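Local coordinates for protein membrane-bound protease PH1510 (Pyrococcus horikoshii, PDB 6M4B) that is a serine protease that cleaves proteins, including a stomatin homolog, preferentially near hydrophobic or aromatic residues, this chain being its N-terminal protease domain, at residues I44-P49 and V70-Y75; A55-V60 and N127-Y132; P99-G104 and L157-A162; C106-G111 and E149-D154. The protein carries 1 engineered substitution. All blocks are in the same frame, centred on the assembly; numbering follows the deposited sequence.

All four contacts lie in the NfeD1b N-terminal domain, of the ClpP/crotonase clan. Contact 1 pairs neighbouring strands of the parallel sheet, and the helix joining them, 53-64, supplies one side of contact 2, about 17 Å away between centres. The other side of contact 2 is helix 123-139, so the two alternate along the chain. Contact 3 follows contact 1 in sequence and touches it where Val-74 meets Thr-101 and Ser-102. Contact 4, whose segments both fall between those of contact 3, packs Phe-150 on Gly-104 and Leu-157, and Ile-151 on helix 123-139 of contact 2. Contact 4 lies about 5 Å from the engineered nucleophile position Ala-83, contacts 1 and 3 about 10 Å (between side chains).

Contact 1. Residues I44-P49 and V70-Y75; sequences IELDTP and VIIYVY
Glu-45 lies alongside Tyr-75, both side chains leaving the backbone in the same direction, with carboxylate and ring planes 31° apart. The acid carbon CD of Glu-45 comes within 3.4 Å of Tyr-75 CD1, while its CG sits 3.8 Å from Tyr-73 CD2, so one chain packs against two rings. Its CG stands anti to the carbonyl carbon (chi1 -73°) and the chain then runs extended, which carries the carboxylate along the CD1-CE1 side of Tyr-75. The Tyr-75 ring is brought beside it by a CG anti to the backbone N (chi1 178°). With an alanine here the carboxylate and CG would be gone, which would probably open a gap beside Tyr-75 CD1 and CE1 and let that ring turn more easily. Tyr-75 CB in turn lies over the centre of the Tyr-73 ring. Between Glu-45 O and Tyr-75 O a water bridges the main chains, donating to Tyr-75 O and, weakly, to Glu-45 O.

Ile-44, Leu-46 and Ile-72 occupy the other face of the sheet. Leu-46 CD2 meets Ile-72 CG2 at 3.8 Å, and Ile-44 CD1 reaches Val-70 CG1 at 4.0 Å. The strands run parallel, held by Ile-44 N to Ile-71 O, Tyr-73 N to Ile-44 O and Leu-46 N to Tyr-73 O, the last 2.7 Å long; Tyr-75 N to Leu-46 O is weak.

These are the two strands of a beta-alpha-beta unit whose connection is helix 53-64. Strand 9-16 flanks 41-47 and strand 94-97 flanks 70-74, while helix 175-182 packs on Glu-45 and Tyr-73, whose OH bonds to Ala-172 O.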
loop_
_atom_site.group_PDB
_atom_site.type_symbol
_atom_site.label_atom_id
_atom_site.label_comp_id
_atom_site.label_asym_id
_atom_site.label_seq_id
_atom_site.Cartn_x
_atom_site.Cartn_y
_atom_site.Cartn_z
ATOM N N ILE A 44 -5.585 2.166 -19.378
ATOM C CA ILE A 44 -6.886 2.343 -18.810
ATOM C C ILE A 44 -7.227 3.788 -18.955
ATOM O O ILE A 44 -6.580 4.636 -18.366
ATOM C CB ILE A 44 -6.929 1.830 -17.381
ATOM C CG1 ILE A 44 -6.811 0.309 -17.458
ATOM C CG2 ILE A 44 -8.212 2.286 -16.700
ATOM C CD1 ILE A 44 -6.668 -0.363 -16.139
ATOM N N GLU A 45 -8.246 4.038 -19.783
ATOM C CA GLU A 45 -8.775 5.373 -20.033
ATOM C C GLU A 45 -9.718 5.712 -18.876
ATOM O O GLU A 45 -10.752 5.071 -18.709
ATOM C CB GLU A 45 -9.515 5.426 -21.364
ATOM C CG GLU A 45 -8.574 5.381 -22.565
ATOM C CD GLU A 45 -9.297 5.223 -23.908
ATOM O OE1 GLU A 45 -10.524 4.989 -23.903
ATOM O OE2 GLU A 45 -8.637 5.311 -24.969
ATOM N N LEU A 46 -9.317 6.669 -18.048
ATOM C CA LEU A 46 -9.962 6.877 -16.761
ATOM C C LEU A 46 -10.633 8.237 -16.717
ATOM O O LEU A 46 -10.070 9.220 -17.143
ATOM C CB LEU A 46 -8.944 6.775 -15.616
ATOM C CG LEU A 46 -9.485 6.956 -14.189
ATOM C CD1 LEU A 46 -10.329 5.763 -13.776
ATOM C CD2 LEU A 46 -8.325 7.149 -13.246
ATOM N N ASP A 47 -11.883 8.248 -16.259
ATOM C CA ASP A 47 -12.650 9.479 -16.049
ATOM C C ASP A 47 -13.484 9.249 -14.776
ATOM O O ASP A 47 -14.431 8.445 -14.757
ATOM C CB ASP A 47 -13.550 9.772 -17.258
ATOM C CG ASP A 47 -14.245 11.133 -17.175
ATOM O OD1 ASP A 47 -13.881 11.959 -16.311
ATOM O OD2 ASP A 47 -15.117 11.418 -18.031
ATOM N N THR A 48 -13.095 9.907 -13.700
ATOM C CA THR A 48 -13.767 9.681 -12.426
ATOM C C THR A 48 -13.749 10.947 -11.602
ATOM O O THR A 48 -12.785 11.702 -11.653
ATOM C CB THR A 48 -13.128 8.524 -11.644
ATOM O OG1 THR A 48 -13.867 8.287 -10.441
ATOM C CG2 THR A 48 -11.656 8.799 -11.276
ATOM N N PRO A 49 -14.833 11.212 -10.863
ATOM C CA PRO A 49 -14.789 12.319 -9.875
ATOM C C PRO A 49 -14.265 11.853 -8.498
ATOM O O PRO A 49 -14.043 12.682 -7.621
ATOM C CB PRO A 49 -16.258 12.745 -9.769
ATOM C CG PRO A 49 -16.992 11.439 -9.955
ATOM C CD PRO A 49 -16.168 10.582 -10.923
ATOM N N VAL A 70 0.694 -1.025 -16.236
ATOM C CA VAL A 70 -0.583 -0.326 -16.292
ATOM C C VAL A 70 -0.376 1.190 -16.500
ATOM O O VAL A 70 0.272 1.889 -15.676
ATOM C CB VAL A 70 -1.374 -0.504 -14.983
ATOM C CG1 VAL A 70 -2.791 0.080 -15.119
ATOM C CG2 VAL A 70 -1.427 -1.966 -14.618
ATOM N N ILE A 71 -0.946 1.706 -17.565
ATOM C CA ILE A 71 -0.850 3.110 -17.926
ATOM C C ILE A 71 -2.230 3.688 -17.626
ATOM O O ILE A 71 -3.231 3.191 -18.130
ATOM C CB ILE A 71 -0.456 3.287 -19.397
ATOM C CG1 ILE A 71 0.929 2.671 -19.614
ATOM C CG2 ILE A 71 -0.436 4.763 -19.761
ATOM C CD1 ILE A 71 1.379 2.633 -21.049
ATOM N N ILE A 72 -2.267 4.747 -16.820
ATOM C CA ILE A 72 -3.502 5.428 -16.531
ATOM C C ILE A 72 -3.544 6.637 -17.457
ATOM O O ILE A 72 -2.625 7.446 -17.459
ATOM C CB ILE A 72 -3.608 5.830 -15.034
ATOM C CG1 ILE A 72 -3.616 4.575 -14.137
ATOM C CG2 ILE A 72 -4.848 6.645 -14.807
ATOM C CD1 ILE A 72 -4.778 3.644 -14.305
ATOM N N TYR A 73 -4.605 6.705 -18.264
ATOM C CA TYR A 73 -4.746 7.693 -19.302
ATOM C C TYR A 73 -6.023 8.440 -19.015
ATOM O O TYR A 73 -7.114 7.886 -19.142
ATOM C CB TYR A 73 -4.804 7.046 -20.670
ATOM C CG TYR A 73 -4.895 7.966 -21.904
ATOM C CD1 TYR A 73 -4.473 9.282 -21.864
ATOM C CD2 TYR A 73 -5.402 7.484 -23.123
ATOM C CE1 TYR A 73 -4.514 10.088 -22.982
ATOM C CE2 TYR A 73 -5.466 8.297 -24.265
ATOM C CZ TYR A 73 -4.989 9.578 -24.208
ATOM O OH TYR A 73 -5.025 10.404 -25.330
ATOM N N VAL A 74 -5.861 9.690 -18.603
ATOM C CA VAL A 74 -6.992 10.526 -18.275
ATOM C C VAL A 74 -7.584 11.047 -19.597
ATOM O O VAL A 74 -6.993 11.889 -20.295
ATOM C CB VAL A 74 -6.614 11.704 -17.354
ATOM C CG1 VAL A 74 -7.908 12.369 -16.844
ATOM C CG2 VAL A 74 -5.770 11.207 -16.175
ATOM N N TYR A 75 -8.749 10.526 -19.922
ATOM C CA TYR A 75 -9.286 10.565 -21.284
ATOM C C TYR A 75 -10.781 10.190 -21.220
ATOM O O TYR A 75 -11.148 9.330 -20.385
ATOM C CB TYR A 75 -8.502 9.558 -22.140
ATOM C CG TYR A 75 -8.944 9.435 -23.572
ATOM C CD1 TYR A 75 -10.004 8.582 -23.926
ATOM C CD2 TYR A 75 -8.292 10.141 -24.585
ATOM C CE1 TYR A 75 -10.407 8.455 -25.254
ATOM C CE2 TYR A 75 -8.697 10.039 -25.918
ATOM C CZ TYR A 75 -9.744 9.190 -26.234
ATOM O OH TYR A 75 -10.135 9.077 -27.517
HETATM O O HOH W 1 -12.590 7.050 -19.823
#

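Contact 2. Residues A55-V60 and N127-Y132; sequences AMMNIV and NYFIAY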
loop_
_atom_site.group_PDB
_atom_site.type_symbol
_atom_site.label_atom_id
_atom_site.label_comp_id
_atom_site.label_asym_id
_atom_site.label_seq_id
_atom_site.Cartn_x
_atom_site.Cartn_y
_atom_site.Cartn_z
ATOM N N ALA A 55 -11.803 1.006 -1.964
ATOM C CA ALA A 55 -11.772 0.474 -3.306
ATOM C C ALA A 55 -10.534 1.051 -4.041
ATOM O O ALA A 55 -9.829 0.296 -4.669
ATOM C CB ALA A 55 -13.060 0.783 -4.050
ATOM N N MET A 56 -10.278 2.357 -3.878
ATOM C CA MET A 56 -9.065 2.989 -4.425
ATOM C C MET A 56 -7.792 2.265 -3.989
ATOM O O MET A 56 -6.965 1.934 -4.825
ATOM C CB MET A 56 -9.040 4.457 -4.054
ATOM C CG MET A 56 -7.765 5.196 -4.384
ATOM S SD MET A 56 -6.503 5.087 -3.087
ATOM C CE MET A 56 -7.210 6.300 -1.969
ATOM N N MET A 57 -7.680 1.942 -2.697
ATOM C CA MET A 57 -6.495 1.273 -2.166
ATOM C C MET A 57 -6.306 -0.106 -2.725
ATOM O O MET A 57 -5.194 -0.434 -3.070
ATOM C CB MET A 57 -6.463 1.279 -0.621
ATOM C CG MET A 57 -6.055 2.649 -0.077
ATOM S SD MET A 57 -5.968 2.655 1.690
ATOM C CE MET A 57 -6.368 4.321 2.101
ATOM N N ASN A 58 -7.381 -0.879 -2.877
ATOM C CA ASN A 58 -7.288 -2.193 -3.520
ATOM C C ASN A 58 -6.976 -2.063 -5.008
ATOM O O ASN A 58 -6.195 -2.864 -5.526
ATOM C CB ASN A 58 -8.579 -3.024 -3.352
ATOM C CG ASN A 58 -8.936 -3.280 -1.885
ATOM O OD1 ASN A 58 -8.071 -3.554 -1.058
ATOM N ND2 ASN A 58 -10.220 -3.195 -1.570
ATOM N N ILE A 59 -7.518 -1.020 -5.672
ATOM C CA ILE A 59 -7.149 -0.786 -7.067
ATOM C C ILE A 59 -5.661 -0.447 -7.144
ATOM O O ILE A 59 -4.904 -1.062 -7.900
ATOM C CB ILE A 59 -7.976 0.319 -7.721
ATOM C CG1 ILE A 59 -9.431 -0.128 -7.809
ATOM C CG2 ILE A 59 -7.405 0.639 -9.117
ATOM C CD1 ILE A 59 -10.391 0.973 -8.252
ATOM N N VAL A 60 -5.229 0.513 -6.344
ATOM C CA VAL A 60 -3.792 0.865 -6.343
ATOM C C VAL A 60 -2.911 -0.374 -6.148
ATOM O O VAL A 60 -1.913 -0.572 -6.855
ATOM C CB VAL A 60 -3.462 1.921 -5.284
ATOM C CG1 VAL A 60 -1.970 2.005 -5.038
ATOM C CG2 VAL A 60 -4.005 3.275 -5.722
ATOM N N ASN A 127 -3.884 13.407 7.621
ATOM C CA ASN A 127 -2.447 13.162 7.598
ATOM C C ASN A 127 -2.128 11.776 7.092
ATOM O O ASN A 127 -1.110 11.591 6.477
ATOM C CB ASN A 127 -1.770 13.401 8.943
ATOM C CG ASN A 127 -1.729 14.882 9.329
ATOM O OD1 ASN A 127 -1.721 15.780 8.501
ATOM N ND2 ASN A 127 -1.744 15.123 10.619
ATOM N N TYR A 128 -2.985 10.832 7.406
ATOM C CA TYR A 128 -2.864 9.503 6.897
ATOM C C TYR A 128 -2.877 9.478 5.339
ATOM O O TYR A 128 -2.041 8.826 4.712
ATOM C CB TYR A 128 -3.977 8.647 7.477
ATOM C CG TYR A 128 -3.990 7.268 6.935
ATOM C CD1 TYR A 128 -4.669 6.986 5.737
ATOM C CD2 TYR A 128 -3.333 6.250 7.563
ATOM C CE1 TYR A 128 -4.635 5.726 5.193
ATOM C CE2 TYR A 128 -3.307 4.954 7.025
ATOM C CZ TYR A 128 -3.946 4.705 5.846
ATOM O OH TYR A 128 -3.987 3.428 5.341
ATOM N N PHE A 129 -3.810 10.213 4.764
ATOM C CA PHE A 129 -3.944 10.335 3.333
ATOM C C PHE A 129 -2.809 11.083 2.706
ATOM O O PHE A 129 -2.327 10.667 1.645
ATOM C CB PHE A 129 -5.320 10.899 2.919
ATOM C CG PHE A 129 -6.379 9.850 2.886
ATOM C CD1 PHE A 129 -6.321 8.842 1.923
ATOM C CD2 PHE A 129 -7.311 9.731 3.913
ATOM C CE1 PHE A 129 -7.237 7.794 1.933
ATOM C CE2 PHE A 129 -8.224 8.680 3.933
ATOM C CZ PHE A 129 -8.190 7.717 2.941
ATOM N N ILE A 130 -2.313 12.093 3.400
ATOM C CA ILE A 130 -1.113 12.799 2.976
ATOM C C ILE A 130 0.078 11.845 2.963
ATOM O O ILE A 130 0.793 11.786 1.964
ATOM C CB ILE A 130 -0.802 14.013 3.857
ATOM C CG1 ILE A 130 -1.874 15.101 3.650
ATOM C CG2 ILE A 130 0.562 14.579 3.551
ATOM C CD1 ILE A 130 -1.818 16.256 4.649
ATOM N N ALA A 131 0.283 11.073 4.026
ATOM C CA ALA A 131 1.372 10.113 4.008
ATOM C C ALA A 131 1.195 9.115 2.837
ATOM O O ALA A 131 2.175 8.798 2.154
ATOM C CB ALA A 131 1.477 9.377 5.324
ATOM N N TYR A 132 -0.031 8.661 2.580
ATOM C CA TYR A 132 -0.253 7.679 1.509
ATOM C C TYR A 132 0.002 8.259 0.087
ATOM O O TYR A 132 0.765 7.675 -0.705
ATOM C CB TYR A 132 -1.625 7.122 1.608
ATOM C CG TYR A 132 -1.957 6.060 0.634
ATOM C CD1 TYR A 132 -1.337 4.825 0.693
ATOM C CD2 TYR A 132 -2.942 6.259 -0.335
ATOM C CE1 TYR A 132 -1.628 3.821 -0.198
ATOM C CE2 TYR A 132 -3.286 5.244 -1.207
ATOM C CZ TYR A 132 -2.628 4.055 -1.170
ATOM O OH TYR A 132 -2.976 3.070 -2.045
#
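Met-56 and Met-57 meet the Tyr-132 ring in two different Met-aromatic contacts, sulfur at the edge for one and above the face, at a distance, for the other. They link helices 53-64 and 123-139 of this ClpP/crotonase-clan domain. The short segments run nearly parallel, 16° apart, but their axes stay 13.8 Å apart, so long side chains span the gap.

Met-56 and Tyr-132 slide past one another in opposite directions. The methionine chain is bent at both chi2 (-87°) and chi3, which brings SD to the ring edge, 3.7 Å from Tyr-132 CE2, and turns CE toward the edge of the Phe-129 ring. Met-57 instead runs extended from CG to its methyl. Its sulfur is 4.8 Å from the centroid of the Tyr-132 ring, 17° off the normal, and its CE ends between two more aromatics, 3.6 Å from Phe-129 CE1 and in the plane of the Tyr-128 ring at its edge. Tyr-128 CD1 itself lies over the centre of the Phe-129 ring.

Phe-129 also packs on Tyr-87 and on Ile-151, and it approaches Ala-53 and Pro-108, both assigned to substrate binding. Glu-139 of the second subunit packs on Tyr-128 and Tyr-132, which places the aromatic cluster beside the dimer contact. Val-60 meets Tyr-132 from the opposite direction, the hydroxyl OH lying 3.3 Å from Val-60 CG1 and 3.5 Å from its CB.

Contact 3. Residues P99-G104 and L157-A162; sequences PGTSIG and LTPEEA
Ile-103 and Leu-157 are joined by a pair of backbone hydrogen bonds, Leu-157 N to Ile-103 O at 2.8 Å and Ile-103 N to Leu-157 O at 3.0 Å, the reciprocal pattern of an antiparallel hydrogen-bonded pair. On the face these two residues share, Ile-103 CG2 lies between the backbone N and the carbonyl carbon of its own residue, and from there it touches both Leu-157 CB and, at 4.0 Å, Ala-162 CB. Just before the strand, the Pro-159 ring crosses Thr-101 at about a right angle: its CD lies 3.2 Å from Thr-101 O and its CG 3.4 Å from Thr-101 OG1. That hydroxyl is hydrogen-bonded to Ala-98 O.

The turn into helix 159-164 is set by a capping box. Thr-158 N donates to Glu-161 OE2 at 2.9 Å, and Glu-161 N returns a weak bond to Thr-158 OG1. Met-97 of the parallel sheet packs on Ile-103, Pro-159 and Ala-162 alike, while Phe-150 and Ile-146 touch Leu-157.

Strand 102-104 also pairs in parallel with 80-82, just before the engineered nucleophile position Ala-83. The arrangement is a small mixed sheet whose edge strand, 156-157, leads straight into an N-capped helix.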
loop_
_atom_site.group_PDB
_atom_site.type_symbol
_atom_site.label_atom_id
_atom_site.label_comp_id
_atom_site.label_asym_id
_atom_site.label_seq_id
_atom_site.Cartn_x
_atom_site.Cartn_y
_atom_site.Cartn_z
ATOM N N PRO A 99 -5.288 16.584 -23.661
ATOM C CA PRO A 99 -5.501 18.026 -23.400
ATOM C C PRO A 99 -6.952 18.253 -23.019
ATOM O O PRO A 99 -7.820 17.443 -23.410
ATOM C CB PRO A 99 -5.139 18.693 -24.725
ATOM C CG PRO A 99 -4.199 17.723 -25.400
ATOM C CD PRO A 99 -4.732 16.354 -25.008
ATOM N N GLY A 100 -7.172 19.243 -22.146
ATOM C CA GLY A 100 -8.491 19.535 -21.570
ATOM C C GLY A 100 -8.942 18.648 -20.424
ATOM O O GLY A 100 -10.141 18.557 -20.128
ATOM N N THR A 101 -8.003 17.946 -19.778
ATOM C CA THR A 101 -8.372 17.055 -18.672
ATOM C C THR A 101 -7.820 17.629 -17.394
ATOM O O THR A 101 -7.140 18.639 -17.398
ATOM C CB THR A 101 -7.879 15.599 -18.862
ATOM O OG1 THR A 101 -6.458 15.583 -19.022
ATOM C CG2 THR A 101 -8.566 14.944 -20.040
ATOM N N SER A 102 -8.125 16.979 -16.291
ATOM C CA SER A 102 -7.793 17.525 -14.990
ATOM C C SER A 102 -7.293 16.409 -14.052
ATOM O O SER A 102 -7.780 15.279 -14.084
ATOM C CB SER A 102 -9.064 18.159 -14.411
ATOM O OG SER A 102 -8.751 18.847 -13.244
ATOM N N ILE A 103 -6.352 16.734 -13.183
ATOM C CA ILE A 103 -5.932 15.758 -12.140
ATOM C C ILE A 103 -5.831 16.469 -10.787
ATOM O O ILE A 103 -5.483 17.638 -10.723
ATOM C CB ILE A 103 -4.613 15.041 -12.538
ATOM C CG1 ILE A 103 -4.256 13.940 -11.545
ATOM C CG2 ILE A 103 -3.468 16.028 -12.661
ATOM C CD1 ILE A 103 -3.233 12.978 -12.091
ATOM N N GLY A 104 -6.125 15.762 -9.710
ATOM C CA GLY A 104 -5.993 16.356 -8.376
ATOM C C GLY A 104 -7.321 16.603 -7.681
ATOM O O GLY A 104 -8.304 15.855 -7.889
ATOM N N LEU A 157 -4.716 20.279 -11.416
ATOM C CA LEU A 157 -3.766 20.663 -12.464
ATOM C C LEU A 157 -4.319 20.331 -13.822
ATOM O O LEU A 157 -5.066 19.384 -13.960
ATOM C CB LEU A 157 -2.403 19.975 -12.298
ATOM C CG LEU A 157 -1.593 20.334 -11.034
ATOM C CD1 LEU A 157 -0.278 19.567 -11.039
ATOM C CD2 LEU A 157 -1.349 21.845 -10.843
ATOM N N THR A 158 -3.931 21.127 -14.818
ATOM C CA THR A 158 -4.182 20.812 -16.247
ATOM C C THR A 158 -3.080 19.833 -16.690
ATOM O O THR A 158 -2.092 19.678 -15.971
ATOM C CB THR A 158 -4.069 22.078 -17.137
ATOM O OG1 THR A 158 -2.747 22.594 -17.012
ATOM C CG2 THR A 158 -5.122 23.184 -16.718
ATOM N N PRO A 159 -3.197 19.242 -17.900
ATOM C CA PRO A 159 -2.143 18.330 -18.377
ATOM C C PRO A 159 -0.782 18.911 -18.439
ATOM O O PRO A 159 0.173 18.301 -17.980
ATOM C CB PRO A 159 -2.638 17.930 -19.775
ATOM C CG PRO A 159 -4.131 17.985 -19.627
ATOM C CD PRO A 159 -4.364 19.227 -18.811
ATOM N N GLU A 160 -0.696 20.134 -18.920
ATOM C CA GLU A 160 0.571 20.829 -19.157
ATOM C C GLU A 160 1.218 21.243 -17.822
ATOM O O GLU A 160 2.422 21.178 -17.671
ATOM C CB GLU A 160 0.330 22.045 -20.104
ATOM C CG GLU A 160 -0.587 21.745 -21.362
ATOM C CD GLU A 160 -2.157 21.665 -21.138
ATOM O OE1 GLU A 160 -2.892 20.894 -21.783
ATOM O OE2 GLU A 160 -2.716 22.404 -20.335
ATOM N N GLU A 161 0.416 21.647 -16.832
ATOM C CA GLU A 161 0.930 21.923 -15.465
ATOM C C GLU A 161 1.439 20.631 -14.825
ATOM O O GLU A 161 2.529 20.568 -14.285
ATOM C CB GLU A 161 -0.163 22.534 -14.587
ATOM C CG GLU A 161 -0.560 23.936 -15.020
ATOM C CD GLU A 161 -1.885 24.399 -14.437
ATOM O OE1 GLU A 161 -2.088 25.622 -14.473
ATOM O OE2 GLU A 161 -2.695 23.576 -13.926
ATOM N N ALA A 162 0.642 19.586 -14.949
ATOM C CA ALA A 162 0.985 18.281 -14.399
ATOM C C ALA A 162 2.256 17.760 -15.030
ATOM O O ALA A 162 3.056 17.131 -14.333
ATOM C CB ALA A 162 -0.184 17.306 -14.594
#

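Contact 4. Residues C106-G111 and E149-D154; sequences CRPILG and EFITKD
Over one face of the Arg-107 guanidinium lie Ile-151 O and the backbone N of Asp-154, while Thr-152 O stands at its edge. NH1 of Arg-107 donates to Thr-152 O at 3.1 Å, but from well above the carbonyl plane. The side chain starts with CG opposite the backbone N (chi1 -164°) and bends at chi3, folding the group across the end of helix 144-152. Asp-154 crosses Arg-107 at about a right angle, the carboxylate 40° from the guanidinium plane; its OD1 accepts from Arg-107 N at 3.1 Å, on the anti side and tilted out of the carboxylate plane. Replacing Arg-107 by an alanine would take away the NH1 donor, so Thr-152 O is likely to lose this bond and the helix end its cover.

The Phe-150 ring is approached obliquely by Cys-106 SG, a sulfur-aromatic contact, with SG 3.7 Å from Phe-150 CB. Cys-106 N donates to Phe-150 O at 2.7 Å, again from above the carbonyl plane. Ile-151 packs beside these bonds, its CG2 3.6 Å from Pro-108 CD and its CG1 3.5 Å from Cys-106 O.

Helix 123-139 backs Ile-151 through Thr-126 and Ile-130. The C-terminal end of helix 144-152 thus holds the start of 106-111, part of the substrate-binding segment that leads into the antiparallel strands 109-112 and 118-120, with the side chain of Cys-106 about 5 Å from that of Ala-83, the engineered nucleophile position.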
loop_
_atom_site.group_PDB
_atom_site.type_symbol
_atom_site.label_atom_id
_atom_site.label_comp_id
_atom_site.label_asym_id
_atom_site.label_seq_id
_atom_site.Cartn_x
_atom_site.Cartn_y
_atom_site.Cartn_z
ATOM N N CYS A 106 -7.934 16.498 -4.087
ATOM C CA CYS A 106 -8.143 15.307 -3.200
ATOM C C CYS A 106 -8.358 15.641 -1.709
ATOM O O CYS A 106 -8.069 14.778 -0.839
ATOM C CB CYS A 106 -6.895 14.386 -3.312
ATOM S SG CYS A 106 -6.384 14.095 -4.995
ATOM N N ARG A 107 -8.793 16.858 -1.399
ATOM C CA ARG A 107 -9.107 17.198 -0.015
ATOM C C ARG A 107 -10.079 16.146 0.490
ATOM O O ARG A 107 -11.149 15.993 -0.097
ATOM C CB ARG A 107 -9.715 18.584 0.155
ATOM C CG ARG A 107 -9.645 18.994 1.633
ATOM C CD ARG A 107 -10.337 20.323 1.904
ATOM N NE ARG A 107 -9.830 21.469 1.131
ATOM C CZ ARG A 107 -8.636 22.041 1.297
ATOM N NH1 ARG A 107 -7.762 21.561 2.179
ATOM N NH2 ARG A 107 -8.290 23.093 0.554
ATOM N N PRO A 108 -9.679 15.356 1.516
ATOM C CA PRO A 108 -10.586 14.290 1.983
ATOM C C PRO A 108 -11.735 14.910 2.776
ATOM O O PRO A 108 -11.504 15.685 3.729
ATOM C CB PRO A 108 -9.690 13.373 2.842
ATOM C CG PRO A 108 -8.508 14.198 3.190
ATOM C CD PRO A 108 -8.433 15.406 2.302
ATOM N N ILE A 109 -12.939 14.633 2.303
ATOM C CA ILE A 109 -14.168 15.140 2.886
ATOM C C ILE A 109 -15.159 13.998 3.182
ATOM O O ILE A 109 -15.168 12.980 2.511
ATOM C CB ILE A 109 -14.837 16.170 1.970
ATOM C CG1 ILE A 109 -15.447 15.496 0.712
ATOM C CG2 ILE A 109 -13.859 17.308 1.691
ATOM C CD1 ILE A 109 -16.142 16.438 -0.252
ATOM N N LEU A 110 -15.961 14.157 4.221
ATOM C CA LEU A 110 -16.873 13.081 4.678
ATOM C C LEU A 110 -18.239 13.182 3.983
ATOM O O LEU A 110 -18.896 12.185 3.760
ATOM C CB LEU A 110 -16.998 13.133 6.217
ATOM C CG LEU A 110 -15.720 13.086 7.066
ATOM C CD1 LEU A 110 -16.040 12.908 8.568
ATOM C CD2 LEU A 110 -14.829 11.961 6.594
ATOM N N GLY A 111 -18.652 14.402 3.646
ATOM C CA GLY A 111 -19.940 14.688 3.029
ATOM C C GLY A 111 -20.369 16.096 3.453
ATOM O O GLY A 111 -19.534 16.938 3.793
ATOM N N GLU A 149 -0.075 18.814 -1.973
ATOM C CA GLU A 149 -0.986 19.917 -2.250
ATOM C C GLU A 149 -2.306 19.542 -2.865
ATOM O O GLU A 149 -3.292 20.256 -2.655
ATOM C CB GLU A 149 -0.312 21.009 -3.045
ATOM C CG GLU A 149 0.936 21.580 -2.340
ATOM C CD GLU A 149 1.632 22.640 -3.165
ATOM O OE1 GLU A 149 1.084 23.042 -4.190
ATOM O OE2 GLU A 149 2.693 23.113 -2.769
ATOM N N PHE A 150 -2.387 18.436 -3.598
ATOM C CA PHE A 150 -3.692 18.007 -4.045
ATOM C C PHE A 150 -4.660 17.893 -2.856
ATOM O O PHE A 150 -5.875 17.961 -3.045
ATOM C CB PHE A 150 -3.676 16.623 -4.741
ATOM C CG PHE A 150 -2.913 16.546 -6.045
ATOM C CD1 PHE A 150 -2.744 17.651 -6.875
ATOM C CD2 PHE A 150 -2.336 15.318 -6.438
ATOM C CE1 PHE A 150 -2.061 17.555 -8.072
ATOM C CE2 PHE A 150 -1.653 15.206 -7.646
ATOM C CZ PHE A 150 -1.536 16.324 -8.480
ATOM N N ILE A 151 -4.130 17.562 -1.688
ATOM C CA ILE A 151 -4.919 17.411 -0.491
ATOM C C ILE A 151 -4.973 18.757 0.241
ATOM O O ILE A 151 -6.056 19.259 0.500
ATOM C CB ILE A 151 -4.349 16.304 0.453
ATOM C CG1 ILE A 151 -4.602 14.928 -0.128
ATOM C CG2 ILE A 151 -4.949 16.374 1.860
ATOM C CD1 ILE A 151 -3.994 13.792 0.660
ATOM N N THR A 152 -3.814 19.318 0.590
ATOM C CA THR A 152 -3.793 20.440 1.531
ATOM C C THR A 152 -4.379 21.733 0.930
ATOM O O THR A 152 -4.882 22.561 1.657
ATOM C CB THR A 152 -2.390 20.750 2.010
ATOM O OG1 THR A 152 -1.564 21.041 0.869
ATOM C CG2 THR A 152 -1.827 19.575 2.853
ATOM N N LYS A 153 -4.281 21.893 -0.391
ATOM C CA LYS A 153 -4.807 23.043 -1.116
ATOM C C LYS A 153 -5.963 22.658 -2.016
ATOM O O LYS A 153 -6.556 23.502 -2.648
ATOM C CB LYS A 153 -3.665 23.677 -1.910
ATOM C CG LYS A 153 -2.723 24.375 -0.971
ATOM C CD LYS A 153 -1.456 24.989 -1.533
ATOM C CE LYS A 153 -0.482 25.240 -0.376
ATOM N NZ LYS A 153 0.360 26.475 -0.500
ATOM N N ASP A 154 -6.326 21.389 -2.062
ATOM C CA ASP A 154 -7.292 20.911 -3.058
ATOM C C ASP A 154 -6.841 21.250 -4.506
ATOM O O ASP A 154 -7.652 21.437 -5.407
ATOM C CB ASP A 154 -8.703 21.466 -2.742
ATOM C CG ASP A 154 -9.794 20.540 -3.192
ATOM O OD1 ASP A 154 -9.587 19.309 -3.149
ATOM O OD2 ASP A 154 -10.883 21.012 -3.605
#